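Local coordinates for protein CRISPR-associated endonuclease Cas12b (Alicyclobacillus acidoterrestris, PDB 5U31) that uses a guide RNA to recognise PAM-containing target DNA and cleaves it with a metal-dependent RuvC nuclease, as part of bacterial CRISPR immunity, at residues T216-R228 with I391-H403. The protein carries 3 engineered substitutions. Residues are numbered along the deposited sequence; the frame is centred on the assembly and turned at random.
Sequences TWDRDMFQQAIER and IWTRFDKLGGNLH. With nucleotides of chain C; nucleotides of chain B.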
ATOM      1  N   THR A 216     -33.094   6.721  20.681  1.00 42.81           N
ATOM      2  CA  THR A 216     -32.165   6.961  19.581  1.00 29.41           C
ATOM      3  C   THR A 216     -30.852   6.222  19.787  1.00 29.00           C
ATOM      4  O   THR A 216     -30.202   5.828  18.811  1.00 39.61           O
ATOM      5  CB  THR A 216     -31.896   8.459  19.413  1.00 29.81           C
ATOM      6  OG1 THR A 216     -31.217   8.961  20.569  1.00 30.87           O
ATOM      7  CG2 THR A 216     -33.191   9.216  19.230  1.00 43.16           C
ATOM      8  N   TRP A 217     -30.448   6.024  21.042  1.00 33.14           N
ATOM      9  CA  TRP A 217     -29.234   5.266  21.313  1.00 28.82           C
ATOM     10  C   TRP A 217     -29.362   3.839  20.801  1.00 28.40           C
ATOM     11  O   TRP A 217     -28.409   3.284  20.243  1.00 28.08           O
ATOM     12  CB  TRP A 217     -28.930   5.285  22.811  1.00 29.13           C
ATOM     13  CG  TRP A 217     -29.094   6.642  23.438  1.00 39.51           C
ATOM     14  CD1 TRP A 217     -30.156   7.081  24.173  1.00 41.70           C
ATOM     15  CD2 TRP A 217     -28.175   7.738  23.368  1.00 40.32           C
ATOM     16  NE1 TRP A 217     -29.953   8.380  24.570  1.00 37.52           N
ATOM     17  CE2 TRP A 217     -28.743   8.806  24.091  1.00 39.50           C
ATOM     18  CE3 TRP A 217     -26.926   7.920  22.767  1.00 36.85           C
ATOM     19  CZ2 TRP A 217     -28.104  10.035  24.231  1.00 46.50           C
ATOM     20  CZ3 TRP A 217     -26.294   9.141  22.906  1.00 32.52           C
ATOM     21  CH2 TRP A 217     -26.882  10.183  23.633  1.00 43.30           C
ATOM     22  N   ASP A 218     -30.546   3.234  20.960  1.00 30.77           N
ATOM     23  CA  ASP A 218     -30.775   1.885  20.444  1.00 31.87           C
ATOM     24  C   ASP A 218     -30.731   1.852  18.921  1.00 33.51           C
ATOM     25  O   ASP A 218     -30.281   0.865  18.326  1.00 27.61           O
ATOM     26  CB  ASP A 218     -32.123   1.347  20.921  1.00 28.37           C
ATOM     27  CG  ASP A 218     -32.293   1.431  22.412  1.00 29.27           C
ATOM     28  OD1 ASP A 218     -33.033   2.321  22.878  1.00 35.53           O
ATOM     29  OD2 ASP A 218     -31.692   0.601  23.119  1.00 38.18           O
ATOM     30  N   ARG A 219     -31.225   2.906  18.272  1.00 31.61           N
ATOM     31  CA  ARG A 219     -31.247   2.910  16.817  1.00 27.90           C
ATOM     32  C   ARG A 219     -29.843   3.022  16.244  1.00 34.04           C
ATOM     33  O   ARG A 219     -29.559   2.447  15.186  1.00 27.39           O
ATOM     34  CB  ARG A 219     -32.145   4.037  16.317  1.00 28.24           C
ATOM     35  CG  ARG A 219     -33.603   3.805  16.670  1.00 28.52           C
ATOM     36  CD  ARG A 219     -34.542   4.410  15.649  1.00 28.80           C
ATOM     37  NE  ARG A 219     -35.760   3.618  15.498  1.00 28.92           N
ATOM     38  CZ  ARG A 219     -36.796   3.680  16.326  1.00 41.65           C
ATOM     39  NH1 ARG A 219     -36.763   4.495  17.371  1.00 69.19           N
ATOM     40  NH2 ARG A 219     -37.865   2.929  16.113  1.00 29.39           N
ATOM     41  N   ASP A 220     -28.952   3.737  16.937  1.00 27.71           N
ATOM     42  CA  ASP A 220     -27.540   3.741  16.569  1.00 27.49           C
ATOM     43  C   ASP A 220     -26.923   2.360  16.762  1.00 27.21           C
ATOM     44  O   ASP A 220     -26.290   1.814  15.851  1.00 26.97           O
ATOM     45  CB  ASP A 220     -26.801   4.792  17.398  1.00 30.78           C
ATOM     46  CG  ASP A 220     -25.304   4.815  17.135  1.00 39.26           C
ATOM     47  OD1 ASP A 220     -24.864   4.345  16.063  1.00 39.84           O
ATOM     48  OD2 ASP A 220     -24.564   5.312  18.011  1.00 38.53           O
HETATM   49  N   MSE A 221     -27.109   1.776  17.939  1.00 31.61           N
HETATM   50  CA  MSE A 221     -26.575   0.455  18.232  1.00 27.15           C
HETATM   51  C   MSE A 221     -26.994  -0.591  17.209  1.00 27.47           C
HETATM   52  O   MSE A 221     -26.188  -1.418  16.802  1.00 43.15           O
HETATM   53  CB  MSE A 221     -27.022   0.011  19.613  1.00 27.38           C
HETATM   54  CG  MSE A 221     -26.524   0.883  20.721  1.00 42.51           C
HETATM   55 SE   MSE A 221     -27.578   0.555  22.304  1.00 45.44          SE
HETATM   56  CE  MSE A 221     -26.729   1.822  23.508  1.00 84.71           C
ATOM     57  N   PHE A 222     -28.260  -0.551  16.795  1.00 27.03           N
ATOM     58  CA  PHE A 222     -28.767  -1.592  15.910  1.00 26.93           C
ATOM     59  C   PHE A 222     -28.196  -1.454  14.505  1.00 35.96           C
ATOM     60  O   PHE A 222     -27.822  -2.457  13.884  1.00 26.65           O
ATOM     61  CB  PHE A 222     -30.291  -1.558  15.884  1.00 27.13           C
ATOM     62  CG  PHE A 222     -30.906  -2.769  15.258  1.00 27.13           C
ATOM     63  CD1 PHE A 222     -30.767  -4.017  15.843  1.00 31.14           C
ATOM     64  CD2 PHE A 222     -31.627  -2.660  14.085  1.00 27.20           C
ATOM     65  CE1 PHE A 222     -31.330  -5.132  15.268  1.00 27.23           C
ATOM     66  CE2 PHE A 222     -32.198  -3.776  13.503  1.00 30.93           C
ATOM     67  CZ  PHE A 222     -32.049  -5.012  14.096  1.00 27.29           C
ATOM     68  N   GLN A 223     -28.113  -0.226  13.982  1.00 26.79           N
ATOM     69  CA  GLN A 223     -27.523  -0.046  12.660  1.00 26.68           C
ATOM     70  C   GLN A 223     -26.081  -0.531  12.625  1.00 31.08           C
ATOM     71  O   GLN A 223     -25.670  -1.210  11.678  1.00 43.91           O
ATOM     72  CB  GLN A 223     -27.591   1.417  12.229  1.00 26.82           C
ATOM     73  CG  GLN A 223     -26.980   1.638  10.860  1.00 26.75           C
ATOM     74  CD  GLN A 223     -27.054   3.070  10.388  1.00 32.35           C
ATOM     75  OE1 GLN A 223     -27.848   3.867  10.891  1.00 40.32           O
ATOM     76  NE2 GLN A 223     -26.212   3.411   9.414  1.00 26.92           N
ATOM     77  N   GLN A 224     -25.296  -0.207  13.654  1.00 31.40           N
ATOM     78  CA  GLN A 224     -23.893  -0.594  13.656  1.00 26.38           C
ATOM     79  C   GLN A 224     -23.714  -2.100  13.778  1.00 43.93           C
ATOM     80  O   GLN A 224     -22.646  -2.616  13.427  1.00 32.76           O
ATOM     81  CB  GLN A 224     -23.149   0.135  14.775  1.00 26.49           C
ATOM     82  CG  GLN A 224     -22.972   1.620  14.492  1.00 26.59           C
ATOM     83  CD  GLN A 224     -21.994   2.297  15.428  1.00 26.75           C
ATOM     84  OE1 GLN A 224     -20.788   2.063  15.360  1.00 29.21           O
ATOM     85  NE2 GLN A 224     -22.508   3.153  16.303  1.00 27.00           N
ATOM     86  N   ALA A 225     -24.737  -2.811  14.253  1.00 30.77           N
ATOM     87  CA  ALA A 225     -24.696  -4.266  14.273  1.00 26.45           C
ATOM     88  C   ALA A 225     -25.012  -4.842  12.901  1.00 26.41           C
ATOM     89  O   ALA A 225     -24.394  -5.824  12.475  1.00 42.52           O
ATOM     90  CB  ALA A 225     -25.673  -4.801  15.318  1.00 26.61           C
ATOM     91  N   ILE A 226     -25.978  -4.244  12.206  1.00 26.43           N
ATOM     92  CA  ILE A 226     -26.278  -4.639  10.836  1.00 26.46           C
ATOM     93  C   ILE A 226     -25.064  -4.418   9.942  1.00 31.63           C
ATOM     94  O   ILE A 226     -24.712  -5.276   9.122  1.00 35.33           O
ATOM     95  CB  ILE A 226     -27.509  -3.865  10.327  1.00 26.57           C
ATOM     96  CG1 ILE A 226     -28.735  -4.170  11.191  1.00 26.72           C
ATOM     97  CG2 ILE A 226     -27.794  -4.211   8.891  1.00 33.99           C
ATOM     98  CD1 ILE A 226     -29.272  -5.573  11.028  1.00 26.87           C
ATOM     99  N   GLU A 227     -24.397  -3.271  10.098  1.00 32.04           N
ATOM    100  CA  GLU A 227     -23.256  -2.936   9.252  1.00 26.19           C
ATOM    101  C   GLU A 227     -22.171  -4.000   9.329  1.00 42.94           C
ATOM    102  O   GLU A 227     -21.767  -4.574   8.310  1.00 49.30           O
ATOM    103  CB  GLU A 227     -22.688  -1.582   9.660  1.00 26.15           C
ATOM    104  CG  GLU A 227     -23.629  -0.443   9.465  1.00 36.11           C
ATOM    105  CD  GLU A 227     -23.116   0.799  10.134  1.00 44.75           C
ATOM    106  OE1 GLU A 227     -23.884   1.775  10.273  1.00 40.25           O
ATOM    107  OE2 GLU A 227     -21.931   0.792  10.519  1.00 39.42           O
ATOM    108  N   ARG A 228     -21.673  -4.270  10.537  1.00 36.50           N
ATOM    109  CA  ARG A 228     -20.582  -5.223  10.678  1.00 26.25           C
ATOM    110  C   ARG A 228     -21.013  -6.616  10.258  1.00 26.40           C
ATOM    111  O   ARG A 228     -20.184  -7.413   9.802  1.00 35.47           O
ATOM    112  CB  ARG A 228     -20.075  -5.221  12.119  1.00 26.31           C
ATOM    113  CG  ARG A 228     -21.048  -5.792  13.113  1.00 26.41           C
ATOM    114  CD  ARG A 228     -20.579  -5.574  14.533  1.00 26.53           C
ATOM    115  NE  ARG A 228     -19.293  -6.208  14.803  1.00 30.24           N
ATOM    116  CZ  ARG A 228     -18.194  -5.550  15.157  1.00 33.56           C
ATOM    117  NH1 ARG A 228     -18.220  -4.232  15.294  1.00 30.02           N
ATOM    118  NH2 ARG A 228     -17.070  -6.211  15.384  1.00 42.67           N
ATOM    119  N   ILE A 391     -16.293  -0.027  18.886  1.00 27.42           N
ATOM    120  CA  ILE A 391     -16.975   0.866  17.993  1.00 38.61           C
ATOM    121  C   ILE A 391     -17.267   2.148  18.766  1.00 35.38           C
ATOM    122  O   ILE A 391     -17.084   2.222  19.977  1.00 27.78           O
ATOM    123  CB  ILE A 391     -18.253   0.221  17.387  1.00 26.95           C
ATOM    124  CG1 ILE A 391     -19.156  -0.354  18.481  1.00 34.50           C
ATOM    125  CG2 ILE A 391     -17.863  -0.840  16.372  1.00 28.98           C
ATOM    126  CD1 ILE A 391     -20.172   0.627  19.016  1.00 35.53           C
ATOM    127  N   TRP A 392     -17.685   3.190  18.057  1.00 27.42           N
ATOM    128  CA  TRP A 392     -17.833   4.512  18.651  1.00 27.75           C
ATOM    129  C   TRP A 392     -19.275   4.979  18.526  1.00 27.73           C
ATOM    130  O   TRP A 392     -19.927   4.724  17.512  1.00 44.01           O
ATOM    131  CB  TRP A 392     -16.876   5.505  17.988  1.00 35.58           C
ATOM    132  CG  TRP A 392     -15.525   4.912  17.720  1.00 33.12           C
ATOM    133  CD1 TRP A 392     -15.034   4.503  16.518  1.00 34.49           C
ATOM    134  CD2 TRP A 392     -14.506   4.633  18.686  1.00 28.98           C
ATOM    135  NE1 TRP A 392     -13.769   3.995  16.672  1.00 28.51           N
ATOM    136  CE2 TRP A 392     -13.421   4.065  17.995  1.00 29.16           C
ATOM    137  CE3 TRP A 392     -14.403   4.814  20.068  1.00 38.61           C
ATOM    138  CZ2 TRP A 392     -12.248   3.678  18.638  1.00 42.59           C
ATOM    139  CZ3 TRP A 392     -13.238   4.432  20.705  1.00 33.21           C
ATOM    140  CH2 TRP A 392     -12.176   3.871  19.991  1.00 40.96           C
ATOM    141  N   THR A 393     -19.768   5.663  19.556  1.00 28.09           N
ATOM    142  CA  THR A 393     -21.114   6.215  19.489  1.00 28.18           C
ATOM    143  C   THR A 393     -21.170   7.302  18.423  1.00 28.22           C
ATOM    144  O   THR A 393     -20.312   8.189  18.380  1.00 28.46           O
ATOM    145  CB  THR A 393     -21.548   6.777  20.848  1.00 28.64           C
ATOM    146  OG1 THR A 393     -21.354   8.195  20.871  1.00 60.12           O
ATOM    147  CG2 THR A 393     -20.746   6.164  21.969  1.00 37.61           C
ATOM    148  N   ARG A 394     -22.165   7.223  17.549  1.00 28.05           N
ATOM    149  CA  ARG A 394     -22.339   8.230  16.519  1.00 28.17           C
ATOM    150  C   ARG A 394     -23.268   9.336  17.010  1.00 33.81           C
ATOM    151  O   ARG A 394     -24.016   9.174  17.973  1.00 38.66           O
ATOM    152  CB  ARG A 394     -22.893   7.612  15.237  1.00 27.84           C
ATOM    153  CG  ARG A 394     -21.959   6.636  14.575  1.00 27.46           C
ATOM    154  CD  ARG A 394     -22.664   5.877  13.472  1.00 42.21           C
ATOM    155  NE  ARG A 394     -21.793   4.876  12.868  1.00 28.51           N
ATOM    156  CZ  ARG A 394     -22.189   4.001  11.952  1.00 35.93           C
ATOM    157  NH1 ARG A 394     -23.445   4.003  11.531  1.00 55.39           N
ATOM    158  NH2 ARG A 394     -21.326   3.127  11.455  1.00 29.28           N
ATOM    159  N   PHE A 395     -23.202  10.476  16.328  1.00 28.92           N
ATOM    160  CA  PHE A 395     -24.023  11.636  16.654  1.00 29.47           C
ATOM    161  C   PHE A 395     -24.408  12.306  15.345  1.00 29.59           C
ATOM    162  O   PHE A 395     -23.539  12.835  14.648  1.00 29.65           O
ATOM    163  CB  PHE A 395     -23.267  12.611  17.554  1.00 29.96           C
ATOM    164  CG  PHE A 395     -23.527  12.422  19.013  1.00 39.63           C
ATOM    165  CD1 PHE A 395     -24.607  13.040  19.615  1.00 30.66           C
ATOM    166  CD2 PHE A 395     -22.679  11.652  19.791  1.00 35.97           C
ATOM    167  CE1 PHE A 395     -24.849  12.883  20.957  1.00 30.92           C
ATOM    168  CE2 PHE A 395     -22.919  11.494  21.141  1.00 30.28           C
ATOM    169  CZ  PHE A 395     -24.005  12.111  21.723  1.00 30.73           C
ATOM    170  N   ASP A 396     -25.691  12.291  15.007  1.00 29.69           N
ATOM    171  CA  ASP A 396     -26.103  12.918  13.765  1.00 29.89           C
ATOM    172  C   ASP A 396     -25.927  14.434  13.839  1.00 30.56           C
ATOM    173  O   ASP A 396     -25.884  15.032  14.916  1.00 30.96           O
ATOM    174  CB  ASP A 396     -27.552  12.564  13.437  1.00 29.93           C
ATOM    175  CG  ASP A 396     -27.660  11.473  12.386  1.00 52.35           C
ATOM    176  OD1 ASP A 396     -26.787  11.425  11.492  1.00 57.09           O
ATOM    177  OD2 ASP A 396     -28.612  10.667  12.451  1.00 56.34           O
ATOM    178  N   LYS A 397     -25.799  15.052  12.669  1.00 30.75           N
ATOM    179  CA  LYS A 397     -25.767  16.502  12.571  1.00 31.48           C
ATOM    180  C   LYS A 397     -27.106  17.092  13.007  1.00 32.05           C
ATOM    181  O   LYS A 397     -28.088  16.381  13.229  1.00 44.66           O
ATOM    182  CB  LYS A 397     -25.467  16.924  11.140  1.00 31.59           C
ATOM    183  CG  LYS A 397     -26.624  16.630  10.194  1.00 31.61           C
ATOM    184  CD  LYS A 397     -26.213  16.853   8.761  1.00 31.66           C
ATOM    185  CE  LYS A 397     -27.300  16.463   7.783  1.00 31.70           C
ATOM    186  NZ  LYS A 397     -26.811  16.655   6.382  1.00 48.28           N
ATOM    187  N   LEU A 398     -27.152  18.421  13.112  1.00 32.83           N
ATOM    188  CA  LEU A 398     -28.400  19.100  13.434  1.00 33.50           C
ATOM    189  C   LEU A 398     -29.444  18.809  12.366  1.00 41.35           C
ATOM    190  O   LEU A 398     -29.224  19.072  11.179  1.00 48.98           O
ATOM    191  CB  LEU A 398     -28.178  20.603  13.555  1.00 34.42           C
ATOM    192  CG  LEU A 398     -28.720  21.270  14.823  1.00 35.09           C
ATOM    193  CD1 LEU A 398     -29.265  22.641  14.529  1.00 36.14           C
ATOM    194  CD2 LEU A 398     -29.765  20.423  15.542  1.00 50.52           C
ATOM    195  N   GLY A 399     -30.583  18.270  12.793  1.00 36.32           N
ATOM    196  CA  GLY A 399     -31.636  17.852  11.900  1.00 38.13           C
ATOM    197  C   GLY A 399     -31.713  16.356  11.689  1.00 32.61           C
ATOM    198  O   GLY A 399     -32.764  15.856  11.280  1.00 38.51           O
ATOM    199  N   GLY A 400     -30.633  15.635  11.968  1.00 31.96           N
ATOM    200  CA  GLY A 400     -30.627  14.199  11.806  1.00 35.36           C
ATOM    201  C   GLY A 400     -31.567  13.518  12.773  1.00 31.15           C
ATOM    202  O   GLY A 400     -32.121  14.118  13.694  1.00 31.61           O
ATOM    203  N   ASN A 401     -31.753  12.219  12.554  1.00 30.60           N
ATOM    204  CA  ASN A 401     -32.687  11.466  13.374  1.00 30.54           C
ATOM    205  C   ASN A 401     -32.063  10.937  14.651  1.00 30.23           C
ATOM    206  O   ASN A 401     -32.790  10.632  15.600  1.00 43.65           O
ATOM    207  CB  ASN A 401     -33.273  10.308  12.568  1.00 41.42           C
ATOM    208  CG  ASN A 401     -33.761  10.744  11.210  1.00 42.35           C
ATOM    209  OD1 ASN A 401     -33.038  10.346  10.167  1.00 56.24           O
ATOM    210  ND2 ASN A 401     -34.773  11.435  11.093  1.00 31.09           N
ATOM    211  N   LEU A 402     -30.745  10.819  14.702  1.00 29.90           N
ATOM    212  CA  LEU A 402     -30.116  10.354  15.920  1.00 29.70           C
ATOM    213  C   LEU A 402     -30.020  11.498  16.923  1.00 40.98           C
ATOM    214  O   LEU A 402     -30.437  12.629  16.663  1.00 30.79           O
ATOM    215  CB  LEU A 402     -28.739   9.778  15.621  1.00 29.21           C
ATOM    216  CG  LEU A 402     -28.718   8.468  14.845  1.00 28.69           C
ATOM    217  CD1 LEU A 402     -27.284   7.989  14.703  1.00 28.31           C
ATOM    218  CD2 LEU A 402     -29.586   7.435  15.548  1.00 28.57           C
ATOM    219  N   HIS A 403     -29.482  11.192  18.096  1.00 30.20           N
ATOM    220  CA  HIS A 403     -29.018  12.234  18.994  1.00 30.71           C
ATOM    221  C   HIS A 403     -28.069  13.167  18.248  1.00 30.85           C
ATOM    222  O   HIS A 403     -27.089  12.722  17.644  1.00 45.59           O
ATOM    223  CB  HIS A 403     -28.322  11.586  20.184  1.00 30.56           C
ATOM    224  CG  HIS A 403     -27.699  10.266  19.856  1.00 29.89           C
ATOM    225  ND1 HIS A 403     -28.417   9.090  19.833  1.00 42.52           N
ATOM    226  CD2 HIS A 403     -26.431   9.939  19.518  1.00 34.05           C
ATOM    227  CE1 HIS A 403     -27.616   8.094  19.503  1.00 36.54           C
ATOM    228  NE2 HIS A 403     -26.404   8.581  19.307  1.00 41.16           N
TER
ATOM    229  P    DT C  19     -23.765   0.397   4.185  1.00 37.88           P
ATOM    230  OP1  DT C  19     -25.222   0.280   4.377  1.00 26.82           O
ATOM    231  OP2  DT C  19     -23.250   0.620   2.814  1.00 49.63           O
ATOM    232  O5'  DT C  19     -23.085   1.539   5.096  1.00 26.59           O
ATOM    233  C5'  DT C  19     -23.427   1.648   6.459  1.00 26.52           C
ATOM    234  C4'  DT C  19     -22.365   2.390   7.268  1.00 26.46           C
ATOM    235  O4'  DT C  19     -21.034   2.029   6.854  1.00 26.36           O
ATOM    236  C3'  DT C  19     -22.356   3.894   7.153  1.00 26.68           C
ATOM    237  O3'  DT C  19     -23.441   4.455   7.879  1.00 36.85           O
ATOM    238  C2'  DT C  19     -21.018   4.207   7.815  1.00 26.61           C
ATOM    239  C1'  DT C  19     -20.146   3.033   7.335  1.00 34.05           C
ATOM    240  N1   DT C  19     -19.213   3.419   6.247  1.00 29.47           N
ATOM    241  C2   DT C  19     -18.048   4.079   6.563  1.00 28.41           C
ATOM    242  O2   DT C  19     -17.722   4.353   7.707  1.00 26.55           O
ATOM    243  N3   DT C  19     -17.267   4.401   5.487  1.00 27.28           N
ATOM    244  C4   DT C  19     -17.528   4.140   4.159  1.00 28.83           C
ATOM    245  O4   DT C  19     -16.763   4.474   3.265  1.00 31.28           O
ATOM    246  C5   DT C  19     -18.767   3.454   3.895  1.00 38.55           C
ATOM    247  C7   DT C  19     -19.160   3.118   2.490  1.00 50.82           C
ATOM    248  C6   DT C  19     -19.544   3.135   4.939  1.00 31.71           C
TER
ATOM    249  P     G B  95      -9.255   6.608  12.002  1.00 43.51           P
ATOM    250  OP1   G B  95      -8.685   6.714  13.372  1.00 65.67           O
ATOM    251  OP2   G B  95      -8.500   5.931  10.916  1.00 41.04           O
ATOM    252  O5'   G B  95     -10.685   5.919  12.106  1.00 42.34           O
ATOM    253  C5'   G B  95     -11.618   6.333  13.091  1.00 36.96           C
ATOM    254  C4'   G B  95     -12.783   5.387  13.166  1.00 27.36           C
ATOM    255  O4'   G B  95     -13.640   5.576  12.014  1.00 27.17           O
ATOM    256  C3'   G B  95     -12.421   3.917  13.119  1.00 27.17           C
ATOM    257  O3'   G B  95     -11.994   3.421  14.372  1.00 27.99           O
ATOM    258  C2'   G B  95     -13.692   3.267  12.582  1.00 40.27           C
ATOM    259  O2'   G B  95     -14.649   3.092  13.615  1.00 37.24           O
ATOM    260  C1'   G B  95     -14.212   4.347  11.633  1.00 31.24           C
ATOM    261  N9    G B  95     -13.894   4.100  10.213  1.00 39.08           N
ATOM    262  C8    G B  95     -12.897   4.664   9.454  1.00 26.87           C
ATOM    263  N7    G B  95     -12.913   4.252   8.212  1.00 34.27           N
ATOM    264  C5    G B  95     -13.988   3.376   8.144  1.00 26.56           C
ATOM    265  C6    G B  95     -14.506   2.621   7.062  1.00 26.44           C
ATOM    266  O6    G B  95     -14.109   2.566   5.897  1.00 35.28           O
ATOM    267  N1    G B  95     -15.606   1.869   7.446  1.00 26.31           N
ATOM    268  C2    G B  95     -16.142   1.846   8.709  1.00 30.36           C
ATOM    269  N2    G B  95     -17.210   1.058   8.891  1.00 36.32           N
ATOM    270  N3    G B  95     -15.674   2.541   9.726  1.00 31.19           N
ATOM    271  C4    G B  95     -14.604   3.279   9.371  1.00 35.28           C
TER
ATOM    272  P    DA C  22     -29.005  13.756   5.285  1.00 49.03           P
ATOM    273  OP1  DA C  22     -28.338  14.592   4.258  1.00 35.06           O
ATOM    274  OP2  DA C  22     -29.195  14.223   6.682  1.00 31.07           O
ATOM    275  O5'  DA C  22     -30.467  13.378   4.784  1.00 43.81           O
ATOM    276  C5'  DA C  22     -30.655  12.874   3.504  1.00 40.83           C
ATOM    277  C4'  DA C  22     -32.129  12.746   3.224  1.00 37.21           C
ATOM    278  O4'  DA C  22     -32.608  11.485   3.748  1.00 40.51           O
ATOM    279  C3'  DA C  22     -32.998  13.835   3.854  1.00 32.31           C
ATOM    280  O3'  DA C  22     -33.947  14.273   2.900  1.00 33.01           O
ATOM    281  C2'  DA C  22     -33.662  13.115   5.028  1.00 32.01           C
ATOM    282  C1'  DA C  22     -33.785  11.703   4.477  1.00 32.79           C
ATOM    283  N9   DA C  22     -33.883  10.662   5.496  1.00 30.98           N
ATOM    284  C8   DA C  22     -33.011  10.418   6.518  1.00 30.49           C
ATOM    285  N7   DA C  22     -33.351   9.397   7.275  1.00 30.13           N
ATOM    286  C5   DA C  22     -34.522   8.934   6.698  1.00 30.38           C
ATOM    287  C6   DA C  22     -35.390   7.864   7.023  1.00 30.26           C
ATOM    288  N6   DA C  22     -35.190   7.035   8.054  1.00 29.83           N
ATOM    289  N1   DA C  22     -36.474   7.682   6.244  1.00 30.67           N
ATOM    290  C2   DA C  22     -36.672   8.508   5.208  1.00 31.18           C
ATOM    291  N3   DA C  22     -35.931   9.537   4.802  1.00 31.84           N
ATOM    292  C4   DA C  22     -34.861   9.700   5.598  1.00 30.91           C
TER
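Arg394 reaches Glu227 because its side chain runs extended from CG to NE. Glu227 is also extended beyond CG and comes from the opposite direction. The guanidinium grips the carboxylate end-on with two nitrogens. This is a salt bridge in which Arg394 NH1 donates to Glu227 OE1 and Arg394 NH2 to Glu227 OE2, 2.6 Å each. Both oxygens use their syn lone pairs, and the two groups are nearly coplanar, 19° apart. Gln224 lies over one face of the guanidinium, with its amide stacked almost parallel to it and its CG 3.6 Å from Arg394 CZ.

Asp220 CG stands anti to the backbone N (chi1 177°), which turns the carboxylate to the base of Arg394. There Arg394 N donates to Asp220 OD2 at 3.1 Å. Gln224 NE2 bonds both Asp220 OD1, at 2.7 Å, and Trp392 O. This fixes the rotation of the amide.

At the start of the helix, the His403 ring stacks face to face on the six-membered ring of Trp217, with centroids 3.9 Å apart. His403 ND1 shares a hydrogen bond with Thr216 OG1, which is also hydrogen-bonded to Lys423. Phe395 CZ approaches the edge of the Trp217 ring and completes an aromatic cluster. Trp217 NE1 bonds Glu434.

The contact joins the REC1 helix to the WED-II domain beside the nucleic acids. Trp392 NE1 donates to O3' of G95 of chain B at 3.0 Å, while Gln223 and Arg219 bind DNA phosphates. Asn401, a PAM-binding residue, lies on the same loop as His403. The buried charge of Arg394 is matched by Glu227, and Asp220 adds only a more distant charge, so the pairing probably keeps Arg394 and Glu227 ionised next to the DNA backbone.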